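Local coordinates for chromosomal replication initiator protein DnaA (Aquifex aeolicus, PDB 1L8Q) that binds ATP and, in that form, the chromosomal replication origin to start formation of the replication initiation complex, forming spiral filaments with an ATP analog, at residues 46-51 with 162-167; 170-175 with 189-194; 182-187 with 210-215. All coordinates share one frame; numbering follows the deposited sequence.

Contact 1 of 3, residues 46-51 with 162-167. With MG (magnesium ion), chain B; ADP (adenosine-5'-diphosphate), chain C.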
loop_
_atom_site.group_PDB
_atom_site.type_symbol
_atom_site.label_atom_id
_atom_site.label_comp_id
_atom_site.label_asym_id
_atom_site.label_seq_id
_atom_site.Cartn_x
_atom_site.Cartn_y
_atom_site.Cartn_z
ATOM N N VAL A 46 0.289 -2.018 1.964
ATOM C CA VAL A 46 0.013 -2.162 0.542
ATOM C C VAL A 46 1.043 -2.982 -0.241
ATOM O O VAL A 46 2.242 -2.834 -0.057
ATOM C CB VAL A 46 -0.160 -0.765 -0.150
ATOM C CG1 VAL A 46 -0.253 -0.924 -1.631
ATOM C CG2 VAL A 46 -1.438 -0.082 0.346
ATOM N N GLY A 47 0.552 -3.828 -1.140
ATOM C CA GLY A 47 1.405 -4.581 -2.040
ATOM C C GLY A 47 2.159 -5.633 -1.292
ATOM O O GLY A 47 3.331 -5.862 -1.518
ATOM N N THR A 48 1.467 -6.317 -0.414
ATOM C CA THR A 48 2.125 -7.201 0.489
ATOM C C THR A 48 1.670 -8.640 0.347
ATOM O O THR A 48 2.226 -9.540 0.979
ATOM C CB THR A 48 1.905 -6.672 1.889
ATOM O OG1 THR A 48 3.129 -6.086 2.366
ATOM C CG2 THR A 48 1.628 -7.789 2.839
ATOM N N GLY A 49 0.664 -8.858 -0.494
ATOM C CA GLY A 49 0.178 -10.201 -0.764
ATOM C C GLY A 49 -1.244 -10.507 -0.314
ATOM O O GLY A 49 -1.764 -11.590 -0.596
ATOM N N LYS A 50 -1.880 -9.565 0.376
ATOM C CA LYS A 50 -3.227 -9.793 0.898
ATOM C C LYS A 50 -4.233 -10.221 -0.185
ATOM O O LYS A 50 -4.856 -11.273 -0.082
ATOM C CB LYS A 50 -3.729 -8.556 1.674
ATOM C CG LYS A 50 -2.786 -8.121 2.791
ATOM C CD LYS A 50 -3.306 -6.895 3.550
ATOM C CE LYS A 50 -3.691 -5.773 2.601
ATOM N NZ LYS A 50 -2.518 -5.087 1.971
ATOM N N THR A 51 -4.380 -9.422 -1.229
ATOM C CA THR A 51 -5.375 -9.734 -2.233
ATOM C C THR A 51 -4.986 -11.007 -2.976
ATOM O O THR A 51 -5.800 -11.893 -3.212
ATOM C CB THR A 51 -5.557 -8.557 -3.190
ATOM O OG1 THR A 51 -6.085 -7.427 -2.471
ATOM C CG2 THR A 51 -6.649 -8.860 -4.232
ATOM N N VAL A 162 -2.924 -12.825 11.374
ATOM C CA VAL A 162 -1.557 -12.967 10.902
ATOM C C VAL A 162 -1.091 -11.787 10.050
ATOM O O VAL A 162 -1.687 -11.454 9.032
ATOM C CB VAL A 162 -1.347 -14.277 10.129
ATOM C CG1 VAL A 162 -2.025 -15.420 10.846
ATOM C CG2 VAL A 162 -1.911 -14.165 8.778
ATOM N N GLU A 163 -0.021 -11.157 10.480
ATOM C CA GLU A 163 0.568 -10.050 9.762
ATOM C C GLU A 163 1.298 -10.577 8.536
ATOM O O GLU A 163 1.889 -11.619 8.581
ATOM C CB GLU A 163 1.552 -9.337 10.686
ATOM C CG GLU A 163 2.175 -8.084 10.133
ATOM C CD GLU A 163 2.903 -7.298 11.210
ATOM O OE1 GLU A 163 3.192 -7.899 12.283
ATOM O OE2 GLU A 163 3.176 -6.083 11.002
ATOM N N ILE A 164 1.266 -9.848 7.439
ATOM C CA ILE A 164 1.961 -10.295 6.244
ATOM C C ILE A 164 2.921 -9.226 5.751
ATOM O O ILE A 164 2.616 -8.034 5.780
ATOM C CB ILE A 164 0.941 -10.690 5.163
ATOM C CG1 ILE A 164 1.620 -11.315 3.965
ATOM C CG2 ILE A 164 0.079 -9.512 4.752
ATOM C CD1 ILE A 164 0.666 -11.634 2.890
ATOM N N GLU A 165 4.106 -9.647 5.345
ATOM C CA GLU A 165 5.125 -8.704 4.868
ATOM C C GLU A 165 5.780 -9.203 3.595
ATOM O O GLU A 165 5.869 -10.407 3.351
ATOM C CB GLU A 165 6.226 -8.466 5.934
ATOM C CG GLU A 165 5.905 -7.390 6.966
ATOM C CD GLU A 165 6.691 -7.539 8.289
ATOM O OE1 GLU A 165 6.588 -6.626 9.151
ATOM O OE2 GLU A 165 7.408 -8.557 8.487
ATOM N N LEU A 166 6.234 -8.265 2.783
ATOM C CA LEU A 166 6.981 -8.598 1.597
ATOM C C LEU A 166 8.449 -8.314 1.872
ATOM O O LEU A 166 8.912 -7.198 1.695
ATOM C CB LEU A 166 6.506 -7.774 0.427
ATOM C CG LEU A 166 6.915 -8.365 -0.920
ATOM C CD1 LEU A 166 6.008 -9.530 -1.233
ATOM C CD2 LEU A 166 6.829 -7.325 -2.010
ATOM N N ASP A 167 9.170 -9.331 2.317
ATOM C CA ASP A 167 10.553 -9.173 2.700
ATOM C C ASP A 167 11.524 -9.115 1.511
ATOM O O ASP A 167 11.169 -9.446 0.383
ATOM C CB ASP A 167 10.959 -10.277 3.684
ATOM C CG ASP A 167 11.203 -11.640 3.004
ATOM O OD1 ASP A 167 11.040 -11.765 1.776
ATOM O OD2 ASP A 167 11.578 -12.648 3.635
HETATM MG MG MG B . -4.992 -5.886 -2.010
HETATM P PB ADP C . -2.034 -6.131 -1.403
HETATM O O1B ADP C . -3.400 -6.776 -1.681
HETATM O O2B ADP C . -1.442 -6.483 -0.070
HETATM O O3B ADP C . -1.980 -4.675 -1.744
HETATM P PA ADP C . -1.603 -7.679 -3.625
HETATM O O1A ADP C . -2.125 -9.024 -3.155
HETATM O O2A ADP C . -2.660 -6.844 -4.327
HETATM O O3A ADP C . -1.031 -6.826 -2.408
HETATM O "O5'" ADP C . -0.318 -7.893 -4.540
HETATM C "C5'" ADP C . 0.307 -6.793 -5.176
HETATM C "C4'" ADP C . 1.042 -7.368 -6.361
HETATM O "O4'" ADP C . 2.247 -8.030 -5.927
HETATM C "C3'" ADP C . 0.188 -8.434 -7.010
HETATM O "O3'" ADP C . 0.507 -8.382 -8.393
HETATM C "C2'" ADP C . 0.711 -9.713 -6.395
HETATM O "O2'" ADP C . 0.508 -10.895 -7.150
HETATM C "C1'" ADP C . 2.177 -9.428 -6.219
HETATM N N9 ADP C . 2.635 -10.220 -5.070
HETATM C C8 ADP C . 2.435 -9.931 -3.764
HETATM N N7 ADP C . 2.998 -10.896 -2.976
HETATM C C5 ADP C . 3.541 -11.814 -3.784
HETATM C C6 ADP C . 4.277 -13.074 -3.611
HETATM N N6 ADP C . 4.549 -13.563 -2.391
HETATM N N1 ADP C . 4.671 -13.728 -4.710
HETATM C C2 ADP C . 4.420 -13.259 -5.949
HETATM N N3 ADP C . 3.755 -12.110 -6.171
HETATM C C4 ADP C . 3.301 -11.369 -5.155
HETATM O O HOH W 1 -4.393 -3.908 -1.341
HETATM O O HOH W 2 -5.985 -5.942 -0.077
HETATM O O HOH W 3 -4.482 -5.207 -3.618
HETATM O O HOH W 4 -6.759 -4.779 -2.242
#
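Ile164 and Leu166 pack against residues 46-51 from the side turned away from the nucleotide phosphates, and every direct contact between the two segments is van der Waals in kind. Ile164 reaches out with CG1 anti to its backbone N (chi1 -173°) and the rest of the chain extended, which carries CD1 to 3.9 Å from Gly49 C. Its other branch, CG2, lies 3.7 Å from Lys50 CG, and Thr48 slides past the isoleucine in the opposite direction. Leu166 divides its two methyls: CD2 rests 3.8 Å from Gly47 O, whereas CD1 meets the adenine of ADP, 3.7 Å from N7. A side chain on Gly49 would point at Ile164, and with phi at 115° its CB would also press on the preceding carbonyl.

Hydrogen bonding is directed the other way, into the diphosphate. Thr48 N donates to ADP O2B at 2.9 Å and nearly straight (165°). The same ADP O2B accepts Lys50 N, and also Lys50 NZ at 2.7 Å. Gly49 N bonds to the bridging ADP O3A and only weakly to ADP O2B. Gly47 N serves ADP O3B, and Thr51 N serves ADP O1B. Lys50 NZ also bonds to Gly44 O, and so bridges the loop carbonyl and the phosphate.

Metal coordination completes the set. Thr51 OG1 binds the magnesium ion at 1.9 Å, joined by ADP O1B and four waters in six-fold coordination; Asp105, hydrogen-bonded to the same hydroxyl, stands in the second shell.

Phosphate cradled by successive amides at the start of a helix, with a lysine and a metal-binding threonine, is the Walker A P-loop of an AAA+ ATPase, here backed by the chain leaving strand 160-163.

Contact 2 of 3, residues 170-175 with 189-194. With ADP (adenosine-5'-diphosphate), chain C.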
loop_
_atom_site.group_PDB
_atom_site.type_symbol
_atom_site.label_atom_id
_atom_site.label_comp_id
_atom_site.label_asym_id
_atom_site.label_seq_id
_atom_site.Cartn_x
_atom_site.Cartn_y
_atom_site.Cartn_z
ATOM N N THR A 170 12.101 -12.061 -0.721
ATOM C CA THR A 170 10.929 -12.282 -1.554
ATOM C C THR A 170 10.860 -11.329 -2.768
ATOM O O THR A 170 10.692 -11.781 -3.898
ATOM C CB THR A 170 9.658 -12.242 -0.688
ATOM O OG1 THR A 170 9.653 -13.383 0.179
ATOM C CG2 THR A 170 8.419 -12.444 -1.522
ATOM N N ARG A 171 10.999 -10.026 -2.538
ATOM C CA ARG A 171 11.020 -9.071 -3.646
ATOM C C ARG A 171 12.034 -9.538 -4.681
ATOM O O ARG A 171 11.760 -9.586 -5.871
ATOM C CB ARG A 171 11.443 -7.684 -3.163
ATOM C CG ARG A 171 10.314 -6.787 -2.762
ATOM C CD ARG A 171 10.695 -5.320 -2.616
ATOM N NE ARG A 171 11.682 -5.128 -1.561
ATOM C CZ ARG A 171 12.820 -4.481 -1.739
ATOM N NH1 ARG A 171 13.098 -3.956 -2.930
ATOM N NH2 ARG A 171 13.677 -4.355 -0.737
ATOM N N PHE A 172 13.219 -9.869 -4.197
ATOM C CA PHE A 172 14.281 -10.358 -5.029
ATOM C C PHE A 172 13.771 -11.430 -5.989
ATOM O O PHE A 172 13.916 -11.298 -7.207
ATOM C CB PHE A 172 15.409 -10.904 -4.150
ATOM C CG PHE A 172 16.546 -11.498 -4.910
ATOM C CD1 PHE A 172 17.356 -10.708 -5.698
ATOM C CD2 PHE A 172 16.827 -12.852 -4.810
ATOM C CE1 PHE A 172 18.439 -11.262 -6.408
ATOM C CE2 PHE A 172 17.900 -13.426 -5.509
ATOM C CZ PHE A 172 18.710 -12.623 -6.312
ATOM N N LYS A 173 13.180 -12.489 -5.452
ATOM C CA LYS A 173 12.660 -13.540 -6.311
ATOM C C LYS A 173 11.601 -12.966 -7.261
ATOM O O LYS A 173 11.603 -13.269 -8.464
ATOM C CB LYS A 173 12.107 -14.701 -5.487
ATOM C CG LYS A 173 13.153 -15.354 -4.600
ATOM C CD LYS A 173 12.681 -16.668 -4.040
ATOM C CE LYS A 173 13.644 -17.196 -3.004
ATOM N NZ LYS A 173 13.057 -18.358 -2.268
ATOM N N ILE A 174 10.717 -12.121 -6.735
ATOM C CA ILE A 174 9.695 -11.526 -7.573
ATOM C C ILE A 174 10.365 -10.727 -8.707
ATOM O O ILE A 174 10.076 -10.916 -9.898
ATOM C CB ILE A 174 8.746 -10.666 -6.744
ATOM C CG1 ILE A 174 7.853 -11.564 -5.889
ATOM C CG2 ILE A 174 7.892 -9.808 -7.645
ATOM C CD1 ILE A 174 6.887 -10.803 -4.974
ATOM N N ILE A 175 11.300 -9.876 -8.336
ATOM C CA ILE A 175 12.004 -9.084 -9.321
ATOM C C ILE A 175 12.535 -9.950 -10.460
ATOM O O ILE A 175 12.441 -9.581 -11.629
ATOM C CB ILE A 175 13.123 -8.288 -8.648
ATOM C CG1 ILE A 175 12.533 -7.066 -7.925
ATOM C CG2 ILE A 175 14.142 -7.864 -9.649
ATOM C CD1 ILE A 175 13.486 -6.427 -6.915
ATOM N N GLU A 189 23.167 -5.577 -11.970
ATOM C CA GLU A 189 22.892 -4.154 -11.753
ATOM C C GLU A 189 21.411 -3.817 -11.775
ATOM O O GLU A 189 20.951 -2.977 -11.006
ATOM C CB GLU A 189 23.606 -3.287 -12.784
ATOM C CG GLU A 189 25.040 -3.656 -13.023
ATOM C CD GLU A 189 25.204 -4.536 -14.244
ATOM O OE1 GLU A 189 24.763 -4.112 -15.353
ATOM O OE2 GLU A 189 25.773 -5.645 -14.098
ATOM N N VAL A 190 20.676 -4.450 -12.677
ATOM C CA VAL A 190 19.264 -4.175 -12.816
ATOM C C VAL A 190 18.547 -4.703 -11.602
ATOM O O VAL A 190 17.777 -3.980 -10.976
ATOM C CB VAL A 190 18.690 -4.815 -14.101
ATOM C CG1 VAL A 190 17.242 -4.432 -14.279
ATOM C CG2 VAL A 190 19.507 -4.392 -15.302
ATOM N N ILE A 191 18.819 -5.965 -11.267
ATOM C CA ILE A 191 18.244 -6.598 -10.080
ATOM C C ILE A 191 18.573 -5.779 -8.868
ATOM O O ILE A 191 17.689 -5.477 -8.074
ATOM C CB ILE A 191 18.753 -8.033 -9.903
ATOM C CG1 ILE A 191 18.379 -8.865 -11.131
ATOM C CG2 ILE A 191 18.153 -8.659 -8.654
ATOM C CD1 ILE A 191 19.213 -10.087 -11.319
ATOM N N ASP A 192 19.836 -5.379 -8.738
ATOM C CA ASP A 192 20.225 -4.500 -7.637
ATOM C C ASP A 192 19.466 -3.164 -7.664
ATOM O O ASP A 192 18.916 -2.739 -6.648
ATOM C CB ASP A 192 21.734 -4.266 -7.603
ATOM C CG ASP A 192 22.497 -5.429 -6.945
ATOM O OD1 ASP A 192 21.838 -6.347 -6.390
ATOM O OD2 ASP A 192 23.753 -5.517 -6.950
ATOM N N TYR A 193 19.413 -2.518 -8.825
ATOM C CA TYR A 193 18.725 -1.242 -8.929
ATOM C C TYR A 193 17.320 -1.354 -8.402
ATOM O O TYR A 193 16.832 -0.459 -7.721
ATOM C CB TYR A 193 18.646 -0.759 -10.382
ATOM C CG TYR A 193 17.748 0.452 -10.543
ATOM C CD1 TYR A 193 18.243 1.743 -10.344
ATOM C CD2 TYR A 193 16.411 0.308 -10.843
ATOM C CE1 TYR A 193 17.433 2.850 -10.480
ATOM C CE2 TYR A 193 15.579 1.421 -10.967
ATOM C CZ TYR A 193 16.100 2.685 -10.789
ATOM O OH TYR A 193 15.279 3.793 -10.902
ATOM N N LEU A 194 16.657 -2.445 -8.761
ATOM C CA LEU A 194 15.285 -2.638 -8.392
ATOM C C LEU A 194 15.147 -2.921 -6.888
ATOM O O LEU A 194 14.194 -2.450 -6.252
ATOM C CB LEU A 194 14.665 -3.742 -9.244
ATOM C CG LEU A 194 14.595 -3.396 -10.735
ATOM C CD1 LEU A 194 14.249 -4.607 -11.569
ATOM C CD2 LEU A 194 13.616 -2.237 -11.003
HETATM P PB ADP C . -2.034 -6.131 -1.403
HETATM O O1B ADP C . -3.400 -6.776 -1.681
HETATM O O2B ADP C . -1.442 -6.483 -0.070
HETATM O O3B ADP C . -1.980 -4.675 -1.744
HETATM P PA ADP C . -1.603 -7.679 -3.625
HETATM O O1A ADP C . -2.125 -9.024 -3.155
HETATM O O2A ADP C . -2.660 -6.844 -4.327
HETATM O O3A ADP C . -1.031 -6.826 -2.408
HETATM O "O5'" ADP C . -0.318 -7.893 -4.540
HETATM C "C5'" ADP C . 0.307 -6.793 -5.176
HETATM C "C4'" ADP C . 1.042 -7.368 -6.361
HETATM O "O4'" ADP C . 2.247 -8.030 -5.927
HETATM C "C3'" ADP C . 0.188 -8.434 -7.010
HETATM O "O3'" ADP C . 0.507 -8.382 -8.393
HETATM C "C2'" ADP C . 0.711 -9.713 -6.395
HETATM O "O2'" ADP C . 0.508 -10.895 -7.150
HETATM C "C1'" ADP C . 2.177 -9.428 -6.219
HETATM N N9 ADP C . 2.635 -10.220 -5.070
HETATM C C8 ADP C . 2.435 -9.931 -3.764
HETATM N N7 ADP C . 2.998 -10.896 -2.976
HETATM C C5 ADP C . 3.541 -11.814 -3.784
HETATM C C6 ADP C . 4.277 -13.074 -3.611
HETATM N N6 ADP C . 4.549 -13.563 -2.391
HETATM N N1 ADP C . 4.671 -13.728 -4.710
HETATM C C2 ADP C . 4.420 -13.259 -5.949
HETATM N N3 ADP C . 3.755 -12.110 -6.171
HETATM C C4 ADP C . 3.301 -11.369 -5.155
#
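Ile175 sets both branches of its side chain against Leu194, which lies obliquely across it, and so forms the heart of this helix pairing. With CG1 anti to the carbonyl carbon (chi1 -78°), the longer branch runs out to place CD1 3.7 Å from Leu194 CB, while the CG2 methyl lies 3.8 Å from Leu194 CD1. Two methyls of one residue thus engage two levels of the other.

Ile191, one turn earlier on its helix, offers its CG2 methyl to two partners. Ile191 CG2 lies 4.2 Å from Ile175 CG2 and 3.4 Å from Phe172 CE1, and it meets the phenylalanine ring obliquely. Leu179, further along helix 168-181, touches both Ile191 and Leu194 and extends the apolar seam.

At the margin, the guanidinium of Arg171 turns an edge toward Leu194 O, but NH1 remains 3.8 Å from that oxygen, and the polar anchoring lies elsewhere: NH1 bonds to Leu195 O and NH2 to Asn168 OD1. The axes of the two short helical segments come within 10.1 Å and run closer to antiparallel than to parallel, their directions 133° apart. On another side of the first helix, Ile174 packs on the adenine, CD1 lying 3.6 Å from ADP N3.

Since no hydrogen bond or ion pair spans these segments, the mutual position of the helices here depends on hydrophobic burial and the fit of apolar side chains, with the arginine adding a polar tie just beyond the contact.

Contact 3 of 3, residues 182-187 with 210-215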
loop_
_atom_site.group_PDB
_atom_site.type_symbol
_atom_site.label_atom_id
_atom_site.label_comp_id
_atom_site.label_asym_id
_atom_site.label_seq_id
_atom_site.Cartn_x
_atom_site.Cartn_y
_atom_site.Cartn_z
ATOM N N PHE A 182 8.773 -9.330 -18.491
ATOM C CA PHE A 182 8.870 -8.192 -19.381
ATOM C C PHE A 182 10.098 -8.234 -20.296
ATOM O O PHE A 182 10.494 -7.230 -20.895
ATOM C CB PHE A 182 8.747 -6.886 -18.584
ATOM C CG PHE A 182 7.410 -6.713 -17.951
ATOM C CD1 PHE A 182 6.328 -6.249 -18.698
ATOM C CD2 PHE A 182 7.198 -7.088 -16.626
ATOM C CE1 PHE A 182 5.054 -6.128 -18.112
ATOM C CE2 PHE A 182 5.946 -6.960 -16.042
ATOM C CZ PHE A 182 4.874 -6.480 -16.781
ATOM N N ASN A 183 10.657 -9.429 -20.437
ATOM C CA ASN A 183 11.770 -9.650 -21.337
ATOM C C ASN A 183 12.974 -8.753 -21.081
ATOM O O ASN A 183 13.450 -8.048 -21.976
ATOM C CB ASN A 183 11.326 -9.534 -22.787
ATOM C CG ASN A 183 12.459 -9.865 -23.770
ATOM O OD1 ASN A 183 13.270 -10.741 -23.502
ATOM N ND2 ASN A 183 12.522 -9.144 -24.897
ATOM N N LEU A 184 13.453 -8.742 -19.850
ATOM C CA LEU A 184 14.688 -8.059 -19.571
ATOM C C LEU A 184 15.650 -9.105 -19.087
ATOM O O LEU A 184 15.284 -10.259 -18.908
ATOM C CB LEU A 184 14.507 -6.930 -18.577
ATOM C CG LEU A 184 13.735 -5.752 -19.180
ATOM C CD1 LEU A 184 13.542 -4.643 -18.173
ATOM C CD2 LEU A 184 14.435 -5.239 -20.412
ATOM N N GLU A 185 16.893 -8.721 -18.915
ATOM C CA GLU A 185 17.913 -9.675 -18.576
ATOM C C GLU A 185 18.153 -9.679 -17.088
ATOM O O GLU A 185 18.140 -8.622 -16.455
ATOM C CB GLU A 185 19.195 -9.301 -19.292
ATOM C CG GLU A 185 19.921 -10.473 -19.894
ATOM C CD GLU A 185 21.170 -10.050 -20.635
ATOM O OE1 GLU A 185 21.025 -9.374 -21.688
ATOM O OE2 GLU A 185 22.293 -10.389 -20.168
ATOM N N LEU A 186 18.382 -10.863 -16.527
ATOM C CA LEU A 186 18.661 -10.981 -15.105
ATOM C C LEU A 186 20.091 -10.557 -14.835
ATOM O O LEU A 186 20.946 -11.365 -14.497
ATOM C CB LEU A 186 18.377 -12.401 -14.595
ATOM C CG LEU A 186 16.901 -12.607 -14.241
ATOM C CD1 LEU A 186 16.026 -12.214 -15.403
ATOM C CD2 LEU A 186 16.641 -14.022 -13.860
ATOM N N ARG A 187 20.331 -9.266 -14.979
ATOM C CA ARG A 187 21.650 -8.707 -14.823
ATOM C C ARG A 187 21.786 -8.112 -13.434
ATOM O O ARG A 187 20.902 -7.393 -12.964
ATOM C CB ARG A 187 21.864 -7.639 -15.884
ATOM C CG ARG A 187 23.267 -7.504 -16.333
ATOM C CD ARG A 187 23.415 -7.398 -17.822
ATOM N NE ARG A 187 24.761 -7.747 -18.291
ATOM C CZ ARG A 187 25.699 -8.360 -17.560
ATOM N NH1 ARG A 187 25.465 -8.703 -16.298
ATOM N NH2 ARG A 187 26.881 -8.621 -18.092
ATOM N N LEU A 210 9.763 2.215 -17.338
ATOM C CA LEU A 210 10.725 3.262 -17.657
ATOM C C LEU A 210 11.969 2.666 -18.281
ATOM O O LEU A 210 12.602 3.281 -19.140
ATOM C CB LEU A 210 11.112 4.037 -16.406
ATOM C CG LEU A 210 10.554 5.455 -16.183
ATOM C CD1 LEU A 210 9.352 5.795 -17.087
ATOM C CD2 LEU A 210 10.231 5.686 -14.692
ATOM N N ILE A 211 12.329 1.463 -17.860
ATOM C CA ILE A 211 13.527 0.841 -18.411
ATOM C C ILE A 211 13.315 0.421 -19.859
ATOM O O ILE A 211 14.209 0.594 -20.682
ATOM C CB ILE A 211 14.012 -0.330 -17.554
ATOM C CG1 ILE A 211 14.652 0.202 -16.272
ATOM C CG2 ILE A 211 15.040 -1.130 -18.303
ATOM C CD1 ILE A 211 14.661 -0.785 -15.121
ATOM N N LYS A 212 12.130 -0.102 -20.181
ATOM C CA LYS A 212 11.859 -0.508 -21.556
ATOM C C LYS A 212 11.790 0.722 -22.466
ATOM O O LYS A 212 12.040 0.634 -23.667
ATOM C CB LYS A 212 10.542 -1.291 -21.671
ATOM C CG LYS A 212 10.349 -2.368 -20.641
ATOM C CD LYS A 212 10.852 -3.688 -21.119
ATOM C CE LYS A 212 9.792 -4.417 -21.867
ATOM N NZ LYS A 212 10.462 -5.211 -22.895
ATOM N N LEU A 213 11.429 1.860 -21.893
ATOM C CA LEU A 213 11.235 3.066 -22.677
ATOM C C LEU A 213 12.540 3.760 -22.952
ATOM O O LEU A 213 12.837 4.099 -24.086
ATOM C CB LEU A 213 10.295 4.039 -21.963
ATOM C CG LEU A 213 10.133 5.379 -22.700
ATOM C CD1 LEU A 213 9.326 5.229 -23.998
ATOM C CD2 LEU A 213 9.490 6.444 -21.795
ATOM N N LYS A 214 13.322 3.955 -21.907
ATOM C CA LYS A 214 14.524 4.767 -21.984
ATOM C C LYS A 214 15.800 3.943 -21.958
ATOM O O LYS A 214 16.895 4.479 -22.119
ATOM C CB LYS A 214 14.555 5.756 -20.814
ATOM C CG LYS A 214 13.246 6.496 -20.571
ATOM C CD LYS A 214 13.507 7.881 -20.000
ATOM C CE LYS A 214 13.794 8.843 -21.155
ATOM N NZ LYS A 214 14.678 9.935 -20.746
ATOM N N GLY A 215 15.664 2.637 -21.763
ATOM C CA GLY A 215 16.822 1.784 -21.556
ATOM C C GLY A 215 17.250 1.879 -20.087
ATOM O O GLY A 215 17.034 2.911 -19.435
#
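Ile211, in the last turn of helix 201-214, meets Leu184 of residues 182-187: its CG2 methyl lies 3.8 Å from Leu184 CD1, the two side chains passing at an oblique angle. The same isoleucine also touches Phe216 and Leu219 of the following helix, so it is shared between the loop and what comes after.

Lys212, next in sequence, does the larger part of the work. Its chain is bent at chi2, chi3 and chi4, and this folding lays the aliphatic portion beside the loop, with CD 4.0 Å from Leu184 CD2 and CE 4.2 Å from Phe182 CB. The ammonium then donates to a backbone carbonyl, NZ to Phe182 O at 2.8 Å, with a C=O...N angle of 156° and the nitrogen tilted 23° from the carbonyl plane. That carbonyl belongs to the first residue past helix 168-181, whose end is a Schellman motif: Asn183, at positive phi, bonds through its backbone N to Lys180 O, and Leu184 N bonds to Leu179 O. With an alanine at Leu184, the methyls that meet Ile211 and the lysine chain would be gone, which would probably open a gap beside Ile211 and leave Lys212 freer to swing from the carbonyl.

Further on, Gly215 ends the helix: its N bonds weakly to Ile211 O, its phi is positive, and it stands at the N-cap position of helix 216-241.

The arrangement is a helix C-terminus held by a lysine of a neighbouring helix, at the surface of the AAA+ region's helical lid and close to the point where the chain passes into the segment assigned to double-stranded DNA binding.

The three contacts follow the chain outward from the nucleotide. Contacts 1 and 2, with centres about 17 Å apart, join directly through Leu166, whose CD2 lies 3.6 Å from Arg171 CG and whose CD1 lies 4.0 Å from Ile174 CD1. Both touch ADP, contact 1 chiefly at the phosphates and contact 2 at the adenine. Contact 3 has no touch with contact 1, their nearest atoms being about 14 Å apart, but it abuts contact 2, where Ile191 CD1 sits 3.7 Å from Leu186 C. Contacts 2 and 3 interleave along the sequence, knitting three consecutive helices into one bundle between the ATPase pocket and the DNA-binding domain.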